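Side-chain contacts in clostripain-related protein (Bacteroides thetaiotaomicron, PDB 6N9J), which probably cleaves peptide bonds as a secreted cysteine protease of the clostripain (C11) family, and is captured here with a covalently bound peptide inhibitor: residues Val108-Gly113 against Ala191-Val196; Gly115-Asn120 against Glu284-Asp289; Leu157-Tyr162 against Glu212-Val217; Ser165-Tyr170 against Lys358-Phe363. All coordinates share one frame; numbering follows the deposited sequence.

In the fold
The four contacts fall into two pairs. Contacts 1 and 3 have centres about 7 Å apart and share the central mixed sheet: strands 105-110 and 155-159 run parallel as neighbours, and helices 193-200 and 206-221, consecutive in the chain, supply the other partners. Contacts 2 and 4, centres about 9 Å apart, join the chain that follows those two strands to residues 284-289 and to helix 355-363; centres of contacts in different pairs are about 19 to 24 Å apart. In sequence all four first segments (108-170) precede all four second segments (191-363). Contacts 1 and 3 meet through the Tyr193 OH to Asp159 OD2 bond, and strand 155-159 leads to Cys161, which carries the inhibitor.

Contact 1 of 4, residues Val108-Gly113 against Ala191-Val196; sequences VFWSHG and APYEVV
Tyr193 reaches strand 105-110 with the far end of its ring, and its hydroxyl is the atom that meets both partners. Tyr193 OH lies 3.5 Å from Val108 CG1 and 3.6 Å from Trp110 CD1. The two contacts approach from directions roughly at right angles, and neither is a hydrogen bond. Val108 and Trp110 are two residues apart on the strand, so both side chains leave the same face of the sheet, while Phe109 between them turns away. Val108 has CG1 anti to its backbone N (chi1 -175°), which puts that methyl, and not CG2, against the phenol. The indole is met at its edge: the hydroxyl lies near the plane of the Trp110 ring, and the ring carbons Trp110 CD1 and Tyr193 CE2 follow at 4.2 Å. The tyrosine keeps CG beside its own backbone N (chi1 -76°), throwing the ring from the first turn of helix 193-200 toward the strand. On one face of that ring sits Ala191 CB, 3.5 Å above the plane and displaced toward the rim. Pro192 occupies the N-cap position, and its carbonyl O accepts from both Val195 N and Val196 N. The polar ends look past one another: Trp110 NE1 is hydrogen-bonded to Asp30 OD2 on helix 24-37. Chemically, then, this buried contact of 118 Å² is van der Waals packing: Val108 and Trp110 offer Tyr193 OH carbon contacts only, while its polar need is met by a hydrogen bond with Asp159 OD2 on the adjacent strand.

Contact 2 of 4, residues Gly115-Asn120 against Glu284-Asp289; sequences GWLPYN and ENNYHD
Leu117 and Tyr287 come at each other from opposite directions and meet in van der Waals contact. With CG beside its backbone N (chi1 -71°), Leu117 brings CD1 to 3.4 Å from Asn286 ND2 and 3.7 Å from Tyr287 OH, both polar atoms; the apolar pair is Leu117 CD1 with Tyr287 CZ at 4.3 Å. The sister methyl, Leu117 CD2, turns back over one face of the Trp116 indole, so the two methyls serve different neighbours. Among close polar atoms, Gly115 N and Tyr287 OH are 3.3 Å apart, but the angle is too poor for a hydrogen bond; the phenol is bonded instead to Asp114 OD1. A side chain at Gly115 would run into this hydroxyl, and the positive phi of 54° also suits glycine. One water makes the bridging interaction, accepting from Trp116 NE1 at 2.8 Å and donating to Asn286 O at 2.9 Å. Around the contact, the Tyr287 ring stacks on Tyr162, and Trp116 packs against helix 166-171 while meeting Tyr360 of helix 355-363 edge-to-face. The loop after strand 105-110 is thereby joined to the chain entering strand 288-289, which pairs antiparallel with strand 345-346.

Contact 3 of 4, residues Leu157-Tyr162 against Glu212-Val217; sequences LFDACY and ENYYSV
A single hydrogen bond carries nearly the whole of this contact: Tyr214 OH, at the end of a long side chain, donates to Asp159 OD1 at 3.0 Å across backbones whose closest CA atoms, those of Asp159 and Tyr214, are 10.1 Å apart. The carboxylate and the phenol ring stand almost perpendicular, their planes 88° apart. The hydroxyl comes to OD1 on its syn side, 22° out of the carboxylate plane. Seen from the tyrosine, the oxygen lies at the ring edge and near the ring plane, with Asp159 OD1 also 3.7 Å from Tyr214 CE1. Tyr214 swings its ring opposite the backbone nitrogen (chi1 -166°), which projects it from helix 206-221 toward the end of strand 155-159. There Asp159 is the centre of an inverse gamma turn, whose Ala160 N to Phe158 O bond is weak at 3.1 Å. In the caspase-like fold of clan CD peptidases the catalytic cysteine follows the end of such a strand, and here Cys161, two residues on, is covalently linked to the bound peptide. Asp159 O itself hydrogen-bonds a modified side chain of that inhibitor. The buried carboxylate is held at both ends, since besides the Tyr193 phenol, Asp159 OD2 accepts from Ala191 N. Replacing Tyr214 by phenylalanine would probably leave Asp159 OD1 without this donor and the carboxylate freer to turn about CB-CG, held by its OD2 partners alone. Val196 of helix 193-200 and the loop residues Ile186 and Ala191 touch the Tyr214 side chain.

Contact 4 of 4, residues Ser165-Tyr170 against Lys358-Phe363; sequences SVEVVY and KYYRQF
Glu167 OE2 is gripped by three groups: Tyr360 OH donates to it across the contact at 2.9 Å, and Thr346 OG1 of strand 345-346 and Tyr347 N, just after that strand, are hydrogen-bonded to it as well. The phenol uses the anti lone pair of OE2, on the side away from OE1. The two side chains cross at about a right angle, carboxylate and ring planes lying 68° apart, and Glu167 CD sits at the ring edge. A bend at chi2 (89°) also brings the aliphatic part of the chain in, with Glu167 CG 3.5 Å from Tyr360 CE2. The contact lies at the beginning of helix 166-171, where Ser165 is the N-cap: Ser165 OG accepts a weak bond from Val168 N at 3.3 Å and donates to Glu167 OE1 at 2.8 Å. A carboxylate in a first helical turn is likely to be favoured in its charged form. With alanine in place of Glu167, Tyr360 OH, Tyr347 N and Thr346 OG1 would probably lose their common acceptor, and Ser165 OG the partner that helps fix its rotation. Trp366 of helix 365-369 touches both Glu167 and Tyr360.

Contact 1 of 4, residues Val108-Gly113 against Ala191-Val196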
# COMPACT_ATOMS: atom_id res chain seq x y z
N VAL A 108 2.86 7.07 -4.71
CA VAL A 108 2.32 6.74 -3.39
C VAL A 108 0.80 6.85 -3.44
O VAL A 108 0.27 7.92 -3.79
CB VAL A 108 2.87 7.67 -2.29
CG1 VAL A 108 2.39 7.21 -0.92
CG2 VAL A 108 4.39 7.73 -2.35
N PHE A 109 0.10 5.76 -3.12
CA PHE A 109 -1.36 5.81 -3.06
C PHE A 109 -1.80 5.98 -1.63
O PHE A 109 -1.68 5.06 -0.84
CB PHE A 109 -1.98 4.56 -3.66
CG PHE A 109 -1.82 4.47 -5.15
CD1 PHE A 109 -2.52 5.34 -5.98
CD2 PHE A 109 -0.97 3.54 -5.72
CE1 PHE A 109 -2.36 5.28 -7.35
CE2 PHE A 109 -0.82 3.47 -7.09
CZ PHE A 109 -1.51 4.33 -7.90
N TRP A 110 -2.30 7.17 -1.31
CA TRP A 110 -2.68 7.58 0.03
C TRP A 110 -4.20 7.61 0.18
O TRP A 110 -4.87 8.48 -0.40
CB TRP A 110 -2.09 8.97 0.30
CG TRP A 110 -2.13 9.58 1.68
CD1 TRP A 110 -1.06 9.88 2.47
CD2 TRP A 110 -3.29 10.07 2.39
NE1 TRP A 110 -1.46 10.49 3.64
CE2 TRP A 110 -2.83 10.62 3.61
CE3 TRP A 110 -4.67 10.08 2.12
CZ2 TRP A 110 -3.69 11.17 4.55
CZ3 TRP A 110 -5.52 10.62 3.07
CH2 TRP A 110 -5.03 11.16 4.27
N SER A 111 -4.76 6.68 0.95
CA SER A 111 -6.20 6.61 1.18
C SER A 111 -6.57 5.46 2.10
O SER A 111 -5.70 4.85 2.74
CB SER A 111 -6.97 6.45 -0.13
OG SER A 111 -8.32 6.83 0.01
N HIS A 112 -7.87 5.17 2.14
CA HIS A 112 -8.37 3.90 2.65
C HIS A 112 -7.99 2.76 1.71
O HIS A 112 -7.76 2.98 0.52
CB HIS A 112 -9.90 3.96 2.82
CG HIS A 112 -10.35 4.76 4.00
ND1 HIS A 112 -10.21 4.30 5.30
CD2 HIS A 112 -10.94 5.97 4.09
CE1 HIS A 112 -10.69 5.21 6.13
NE2 HIS A 112 -11.14 6.23 5.42
N GLY A 113 -7.94 1.55 2.25
CA GLY A 113 -7.64 0.36 1.47
C GLY A 113 -8.27 -0.86 2.11
O GLY A 113 -8.52 -0.88 3.32
N ALA A 191 2.63 7.54 6.72
CA ALA A 191 4.07 7.69 6.66
C ALA A 191 4.54 8.96 7.37
O ALA A 191 3.83 9.96 7.42
CB ALA A 191 4.56 7.69 5.21
N PRO A 192 5.75 8.89 7.95
CA PRO A 192 6.54 10.05 8.39
C PRO A 192 7.28 10.66 7.19
O PRO A 192 8.46 10.36 6.93
CB PRO A 192 7.51 9.43 9.39
CG PRO A 192 7.72 8.02 8.86
CD PRO A 192 6.37 7.61 8.33
N TYR A 193 6.58 11.52 6.46
CA TYR A 193 7.07 11.97 5.16
C TYR A 193 8.28 12.88 5.27
O TYR A 193 8.87 13.24 4.25
CB TYR A 193 5.96 12.66 4.38
CG TYR A 193 4.98 11.67 3.80
CD1 TYR A 193 5.32 10.93 2.67
CD2 TYR A 193 3.74 11.46 4.38
CE1 TYR A 193 4.45 10.01 2.14
CE2 TYR A 193 2.85 10.54 3.85
CZ TYR A 193 3.22 9.81 2.73
OH TYR A 193 2.37 8.88 2.18
N GLU A 194 8.65 13.24 6.49
CA GLU A 194 9.86 14.02 6.68
C GLU A 194 11.11 13.17 6.47
O GLU A 194 12.19 13.70 6.21
CB GLU A 194 9.87 14.67 8.07
CG GLU A 194 10.16 13.72 9.21
CD GLU A 194 8.92 13.00 9.75
OE1 GLU A 194 7.84 13.02 9.12
OE2 GLU A 194 9.05 12.40 10.84
N VAL A 195 10.99 11.84 6.59
CA VAL A 195 12.12 10.96 6.27
C VAL A 195 11.82 10.00 5.11
O VAL A 195 12.73 9.50 4.48
CB VAL A 195 12.58 10.13 7.49
CG1 VAL A 195 13.47 10.97 8.41
CG2 VAL A 195 11.39 9.50 8.24
N VAL A 196 10.55 9.76 4.82
CA VAL A 196 10.20 8.94 3.66
C VAL A 196 10.46 9.68 2.33
O VAL A 196 10.89 9.06 1.35
CB VAL A 196 8.72 8.48 3.73
CG1 VAL A 196 8.24 7.99 2.36
CG2 VAL A 196 8.57 7.37 4.77

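Contact 2 of 4, residues Gly115-Asn120 against Glu284-Asp289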
# COMPACT_ATOMS: atom_id res chain seq x y z
N GLY A 115 -7.39 -4.31 0.49
CA GLY A 115 -6.86 -5.39 -0.34
C GLY A 115 -7.58 -5.59 -1.66
O GLY A 115 -7.81 -4.64 -2.42
N TRP A 116 -7.93 -6.83 -1.94
CA TRP A 116 -8.51 -7.20 -3.22
C TRP A 116 -10.03 -7.15 -3.23
O TRP A 116 -10.65 -7.27 -4.28
CB TRP A 116 -8.07 -8.62 -3.60
CG TRP A 116 -8.53 -9.63 -2.60
CD1 TRP A 116 -7.85 -10.07 -1.51
CD2 TRP A 116 -9.79 -10.32 -2.59
NE1 TRP A 116 -8.59 -11.00 -0.82
CE2 TRP A 116 -9.79 -11.17 -1.46
CE3 TRP A 116 -10.91 -10.30 -3.43
CZ2 TRP A 116 -10.87 -12.00 -1.15
CZ3 TRP A 116 -11.98 -11.12 -3.11
CH2 TRP A 116 -11.96 -11.95 -1.98
N LEU A 117 -10.61 -6.98 -2.04
CA LEU A 117 -12.06 -7.18 -1.87
C LEU A 117 -12.90 -6.33 -2.82
O LEU A 117 -12.59 -5.15 -3.04
CB LEU A 117 -12.46 -6.91 -0.42
CG LEU A 117 -11.95 -7.99 0.54
CD1 LEU A 117 -12.08 -7.55 1.98
CD2 LEU A 117 -12.74 -9.26 0.30
N PRO A 118 -13.94 -6.94 -3.42
CA PRO A 118 -14.82 -6.23 -4.35
C PRO A 118 -15.72 -5.20 -3.66
O PRO A 118 -16.17 -5.42 -2.54
CB PRO A 118 -15.66 -7.36 -4.97
CG PRO A 118 -15.67 -8.41 -3.93
CD PRO A 118 -14.30 -8.36 -3.30
N TYR A 119 -15.93 -4.06 -4.33
CA TYR A 119 -16.88 -3.05 -3.87
C TYR A 119 -17.70 -2.56 -5.05
O TYR A 119 -17.15 -2.13 -6.06
CB TYR A 119 -16.15 -1.86 -3.22
CG TYR A 119 -17.08 -0.77 -2.75
CD1 TYR A 119 -17.71 -0.84 -1.52
CD2 TYR A 119 -17.33 0.35 -3.55
CE1 TYR A 119 -18.56 0.16 -1.09
CE2 TYR A 119 -18.18 1.35 -3.13
CZ TYR A 119 -18.79 1.25 -1.89
OH TYR A 119 -19.64 2.24 -1.47
N ASN A 120 -19.02 -2.61 -4.92
CA ASN A 120 -19.90 -2.16 -5.98
C ASN A 120 -20.21 -0.67 -5.85
O ASN A 120 -20.86 -0.23 -4.89
CB ASN A 120 -21.19 -3.00 -5.97
CG ASN A 120 -22.00 -2.85 -7.25
OD1 ASN A 120 -23.02 -2.15 -7.29
ND2 ASN A 120 -21.56 -3.52 -8.32
N GLU A 284 -13.54 -9.15 10.00
CA GLU A 284 -14.08 -10.25 9.20
C GLU A 284 -13.13 -11.45 9.04
O GLU A 284 -13.54 -12.48 8.50
CB GLU A 284 -14.50 -9.74 7.82
N ASN A 285 -11.88 -11.33 9.50
CA ASN A 285 -10.89 -12.40 9.37
C ASN A 285 -10.68 -12.76 7.89
O ASN A 285 -10.59 -13.93 7.52
CB ASN A 285 -11.30 -13.64 10.18
CG ASN A 285 -11.05 -13.46 11.67
OD1 ASN A 285 -11.54 -12.52 12.30
ND2 ASN A 285 -10.27 -14.36 12.25
N ASN A 286 -10.61 -11.72 7.07
CA ASN A 286 -10.38 -11.86 5.64
C ASN A 286 -8.91 -12.09 5.30
O ASN A 286 -8.59 -12.59 4.22
CB ASN A 286 -10.87 -10.61 4.90
CG ASN A 286 -12.38 -10.56 4.78
OD1 ASN A 286 -13.03 -11.59 4.74
ND2 ASN A 286 -12.94 -9.36 4.70
N TYR A 287 -8.02 -11.72 6.23
CA TYR A 287 -6.58 -11.67 5.96
C TYR A 287 -5.72 -12.55 6.87
O TYR A 287 -5.66 -12.34 8.07
CB TYR A 287 -6.07 -10.22 6.09
CG TYR A 287 -6.75 -9.25 5.17
CD1 TYR A 287 -6.33 -9.10 3.86
CD2 TYR A 287 -7.82 -8.48 5.60
CE1 TYR A 287 -6.95 -8.21 3.01
CE2 TYR A 287 -8.45 -7.60 4.76
CZ TYR A 287 -8.00 -7.47 3.46
OH TYR A 287 -8.61 -6.58 2.61
N HIS A 288 -5.01 -13.50 6.26
CA HIS A 288 -4.11 -14.39 6.99
C HIS A 288 -2.71 -14.37 6.41
O HIS A 288 -2.53 -14.09 5.23
CB HIS A 288 -4.65 -15.83 6.98
CG HIS A 288 -5.91 -15.99 7.78
ND1 HIS A 288 -7.16 -15.85 7.23
CD2 HIS A 288 -6.10 -16.25 9.09
CE1 HIS A 288 -8.07 -16.03 8.17
NE2 HIS A 288 -7.45 -16.28 9.31
N ASP A 289 -1.72 -14.70 7.23
CA ASP A 289 -0.35 -14.73 6.75
C ASP A 289 -0.14 -15.86 5.73
O ASP A 289 -0.36 -17.04 6.02
CB ASP A 289 0.63 -14.86 7.91
CG ASP A 289 2.07 -14.72 7.46
OD1 ASP A 289 2.54 -13.57 7.21
OD2 ASP A 289 2.74 -15.77 7.38
O HOH W 1 -7.70 -11.27 1.79

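Contact 3 of 4, residues Leu157-Tyr162 against Glu212-Val217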
# COMPACT_ATOMS: atom_id res chain seq x y z
N LEU A 157 4.14 2.69 -3.29
CA LEU A 157 3.94 2.63 -1.85
C LEU A 157 2.47 2.82 -1.55
O LEU A 157 1.89 3.85 -1.90
CB LEU A 157 4.78 3.68 -1.12
CG LEU A 157 4.41 4.00 0.33
CD1 LEU A 157 4.71 2.84 1.28
CD2 LEU A 157 5.12 5.26 0.81
N PHE A 158 1.84 1.80 -0.96
CA PHE A 158 0.47 1.94 -0.51
C PHE A 158 0.46 2.45 0.92
O PHE A 158 0.73 1.71 1.86
CB PHE A 158 -0.31 0.62 -0.59
CG PHE A 158 -0.76 0.27 -1.98
CD1 PHE A 158 -1.75 1.01 -2.61
CD2 PHE A 158 -0.21 -0.81 -2.64
CE1 PHE A 158 -2.18 0.68 -3.89
CE2 PHE A 158 -0.64 -1.14 -3.93
CZ PHE A 158 -1.63 -0.38 -4.54
N ASP A 159 0.15 3.73 1.07
CA ASP A 159 -0.05 4.29 2.39
C ASP A 159 -1.54 4.13 2.74
O ASP A 159 -2.28 5.11 2.85
CB ASP A 159 0.39 5.75 2.45
CG ASP A 159 0.72 6.21 3.87
OD1 ASP A 159 0.77 5.36 4.77
OD2 ASP A 159 0.94 7.43 4.07
N ALA A 160 -1.95 2.87 2.88
CA ALA A 160 -3.34 2.46 2.97
C ALA A 160 -3.40 1.06 3.59
O ALA A 160 -2.48 0.26 3.43
CB ALA A 160 -3.99 2.48 1.60
N CYS A 161 -4.49 0.76 4.31
CA CYS A 161 -4.65 -0.52 5.00
C CYS A 161 -4.72 -1.73 4.07
O CYS A 161 -5.30 -1.66 2.98
CB CYS A 161 -5.93 -0.52 5.86
SG CYS A 161 -5.92 0.57 7.31
N TYR A 162 -4.10 -2.82 4.52
CA TYR A 162 -4.36 -4.17 4.01
C TYR A 162 -3.92 -4.39 2.58
O TYR A 162 -4.37 -5.33 1.94
CB TYR A 162 -5.86 -4.50 4.08
CG TYR A 162 -6.51 -4.47 5.45
CD1 TYR A 162 -6.09 -5.32 6.47
CD2 TYR A 162 -7.60 -3.63 5.71
CE1 TYR A 162 -6.71 -5.31 7.73
CE2 TYR A 162 -8.22 -3.61 6.96
CZ TYR A 162 -7.78 -4.46 7.96
OH TYR A 162 -8.40 -4.46 9.20
N GLU A 212 12.43 1.10 5.50
CA GLU A 212 13.24 1.30 6.70
C GLU A 212 12.89 2.60 7.38
O GLU A 212 12.80 2.65 8.60
CB GLU A 212 14.74 1.27 6.35
CG GLU A 212 15.32 -0.13 6.09
CD GLU A 212 15.71 -0.87 7.37
OE1 GLU A 212 15.70 -0.27 8.46
OE2 GLU A 212 16.05 -2.08 7.28
N ASN A 213 12.71 3.66 6.60
CA ASN A 213 12.43 4.97 7.16
C ASN A 213 11.00 5.05 7.68
O ASN A 213 10.74 5.62 8.74
CB ASN A 213 12.70 6.08 6.13
CG ASN A 213 14.18 6.41 6.00
OD1 ASN A 213 14.72 7.23 6.73
ND2 ASN A 213 14.85 5.75 5.07
N TYR A 214 10.07 4.46 6.94
CA TYR A 214 8.70 4.37 7.42
C TYR A 214 8.70 3.64 8.78
O TYR A 214 8.28 4.21 9.79
CB TYR A 214 7.82 3.64 6.41
CG TYR A 214 6.34 3.79 6.65
CD1 TYR A 214 5.51 4.21 5.62
CD2 TYR A 214 5.77 3.55 7.90
CE1 TYR A 214 4.16 4.36 5.80
CE2 TYR A 214 4.40 3.71 8.12
CZ TYR A 214 3.61 4.11 7.05
OH TYR A 214 2.26 4.29 7.18
N TYR A 215 9.15 2.39 8.79
CA TYR A 215 9.14 1.59 10.01
C TYR A 215 9.83 2.25 11.21
O TYR A 215 9.33 2.19 12.33
CB TYR A 215 9.80 0.24 9.74
CG TYR A 215 9.83 -0.65 10.96
CD1 TYR A 215 8.68 -1.31 11.39
CD2 TYR A 215 10.99 -0.81 11.71
CE1 TYR A 215 8.68 -2.10 12.51
CE2 TYR A 215 11.01 -1.62 12.84
CZ TYR A 215 9.84 -2.26 13.23
OH TYR A 215 9.82 -3.05 14.35
N SER A 216 10.99 2.86 10.98
CA SER A 216 11.83 3.31 12.07
C SER A 216 11.18 4.37 12.97
O SER A 216 11.43 4.41 14.17
CB SER A 216 13.15 3.83 11.53
OG SER A 216 14.04 4.11 12.60
N VAL A 217 10.36 5.24 12.40
CA VAL A 217 9.75 6.27 13.23
C VAL A 217 8.70 5.64 14.16
O VAL A 217 8.64 5.96 15.35
CB VAL A 217 9.12 7.38 12.38
CG1 VAL A 217 8.18 8.25 13.21
CG2 VAL A 217 10.22 8.24 11.75

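Contact 4 of 4, residues Ser165-Tyr170 against Lys358-Phe363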
# COMPACT_ATOMS: atom_id res chain seq x y z
N SER A 165 -1.16 -7.54 0.05
CA SER A 165 -1.84 -8.80 -0.23
C SER A 165 -1.27 -9.41 -1.52
O SER A 165 -1.01 -8.69 -2.49
CB SER A 165 -3.35 -8.54 -0.35
OG SER A 165 -3.96 -9.29 -1.39
N VAL A 166 -1.05 -10.72 -1.51
CA VAL A 166 -0.43 -11.40 -2.64
C VAL A 166 -1.36 -11.34 -3.85
O VAL A 166 -0.90 -11.34 -5.00
CB VAL A 166 -0.07 -12.89 -2.30
CG1 VAL A 166 -1.31 -13.73 -2.19
CG2 VAL A 166 0.89 -13.50 -3.33
N GLU A 167 -2.67 -11.27 -3.60
CA GLU A 167 -3.66 -11.14 -4.67
C GLU A 167 -3.56 -9.78 -5.38
O GLU A 167 -3.65 -9.69 -6.60
CB GLU A 167 -5.07 -11.33 -4.11
CG GLU A 167 -5.37 -12.75 -3.61
CD GLU A 167 -5.00 -12.98 -2.15
OE1 GLU A 167 -4.39 -12.07 -1.54
OE2 GLU A 167 -5.33 -14.07 -1.62
N VAL A 168 -3.37 -8.72 -4.59
CA VAL A 168 -3.27 -7.37 -5.12
C VAL A 168 -1.97 -7.17 -5.89
O VAL A 168 -1.97 -6.68 -7.02
CB VAL A 168 -3.35 -6.33 -3.99
CG1 VAL A 168 -3.15 -4.92 -4.54
CG2 VAL A 168 -4.68 -6.46 -3.23
N VAL A 169 -0.87 -7.53 -5.25
CA VAL A 169 0.45 -7.39 -5.84
C VAL A 169 0.58 -8.25 -7.12
O VAL A 169 1.16 -7.80 -8.11
CB VAL A 169 1.55 -7.76 -4.82
CG1 VAL A 169 2.90 -7.74 -5.48
CG2 VAL A 169 1.53 -6.79 -3.63
N TYR A 170 0.03 -9.46 -7.11
CA TYR A 170 0.07 -10.27 -8.33
C TYR A 170 -0.77 -9.61 -9.44
O TYR A 170 -0.34 -9.57 -10.59
CB TYR A 170 -0.41 -11.71 -8.10
CG TYR A 170 -0.08 -12.62 -9.28
CD1 TYR A 170 1.16 -13.25 -9.38
CD2 TYR A 170 -0.99 -12.81 -10.32
CE1 TYR A 170 1.48 -14.05 -10.45
CE2 TYR A 170 -0.68 -13.61 -11.39
CZ TYR A 170 0.55 -14.23 -11.46
OH TYR A 170 0.86 -15.03 -12.53
N LYS A 358 -17.02 -15.83 -4.97
CA LYS A 358 -17.38 -15.92 -6.38
C LYS A 358 -16.58 -14.91 -7.20
O LYS A 358 -16.12 -15.21 -8.30
CB LYS A 358 -18.88 -15.69 -6.58
N TYR A 359 -16.41 -13.72 -6.64
CA TYR A 359 -15.58 -12.69 -7.26
C TYR A 359 -14.12 -13.15 -7.30
O TYR A 359 -13.44 -13.03 -8.32
CB TYR A 359 -15.71 -11.36 -6.52
CG TYR A 359 -14.83 -10.25 -7.07
CD1 TYR A 359 -13.55 -10.04 -6.59
CD2 TYR A 359 -15.29 -9.42 -8.09
CE1 TYR A 359 -12.73 -9.04 -7.10
CE2 TYR A 359 -14.49 -8.41 -8.61
CZ TYR A 359 -13.22 -8.23 -8.11
OH TYR A 359 -12.43 -7.23 -8.63
N TYR A 360 -13.63 -13.67 -6.17
CA TYR A 360 -12.25 -14.16 -6.09
C TYR A 360 -11.92 -15.16 -7.18
O TYR A 360 -10.90 -15.05 -7.84
CB TYR A 360 -12.00 -14.80 -4.72
CG TYR A 360 -10.55 -15.10 -4.39
CD1 TYR A 360 -10.00 -16.34 -4.67
CD2 TYR A 360 -9.75 -14.15 -3.75
CE1 TYR A 360 -8.68 -16.63 -4.34
CE2 TYR A 360 -8.44 -14.44 -3.42
CZ TYR A 360 -7.91 -15.67 -3.71
OH TYR A 360 -6.60 -15.96 -3.38
N ARG A 361 -12.81 -16.14 -7.34
CA ARG A 361 -12.58 -17.25 -8.25
C ARG A 361 -12.69 -16.84 -9.71
O ARG A 361 -12.36 -17.61 -10.61
CB ARG A 361 -13.58 -18.38 -7.96
CG ARG A 361 -13.45 -18.97 -6.57
CD ARG A 361 -14.47 -20.08 -6.32
NE ARG A 361 -14.20 -20.77 -5.06
CZ ARG A 361 -13.53 -21.92 -4.96
NH1 ARG A 361 -13.07 -22.52 -6.05
NH2 ARG A 361 -13.33 -22.47 -3.77
N GLN A 362 -13.15 -15.62 -9.94
CA GLN A 362 -13.45 -15.19 -11.29
C GLN A 362 -12.53 -14.06 -11.77
O GLN A 362 -12.19 -14.01 -12.95
CB GLN A 362 -14.92 -14.75 -11.36
CG GLN A 362 -15.46 -14.54 -12.76
CD GLN A 362 -16.97 -14.42 -12.77
OE1 GLN A 362 -17.64 -14.79 -11.80
NE2 GLN A 362 -17.52 -13.89 -13.86
N PHE A 363 -12.13 -13.17 -10.86
CA PHE A 363 -11.43 -11.95 -11.26
C PHE A 363 -10.10 -11.70 -10.54
O PHE A 363 -9.41 -10.72 -10.83
CB PHE A 363 -12.34 -10.74 -11.06
CG PHE A 363 -13.68 -10.89 -11.70
CD1 PHE A 363 -13.81 -10.83 -13.08
CD2 PHE A 363 -14.82 -11.08 -10.93
CE1 PHE A 363 -15.05 -10.97 -13.68
CE2 PHE A 363 -16.06 -11.22 -11.52
CZ PHE A 363 -16.18 -11.16 -12.89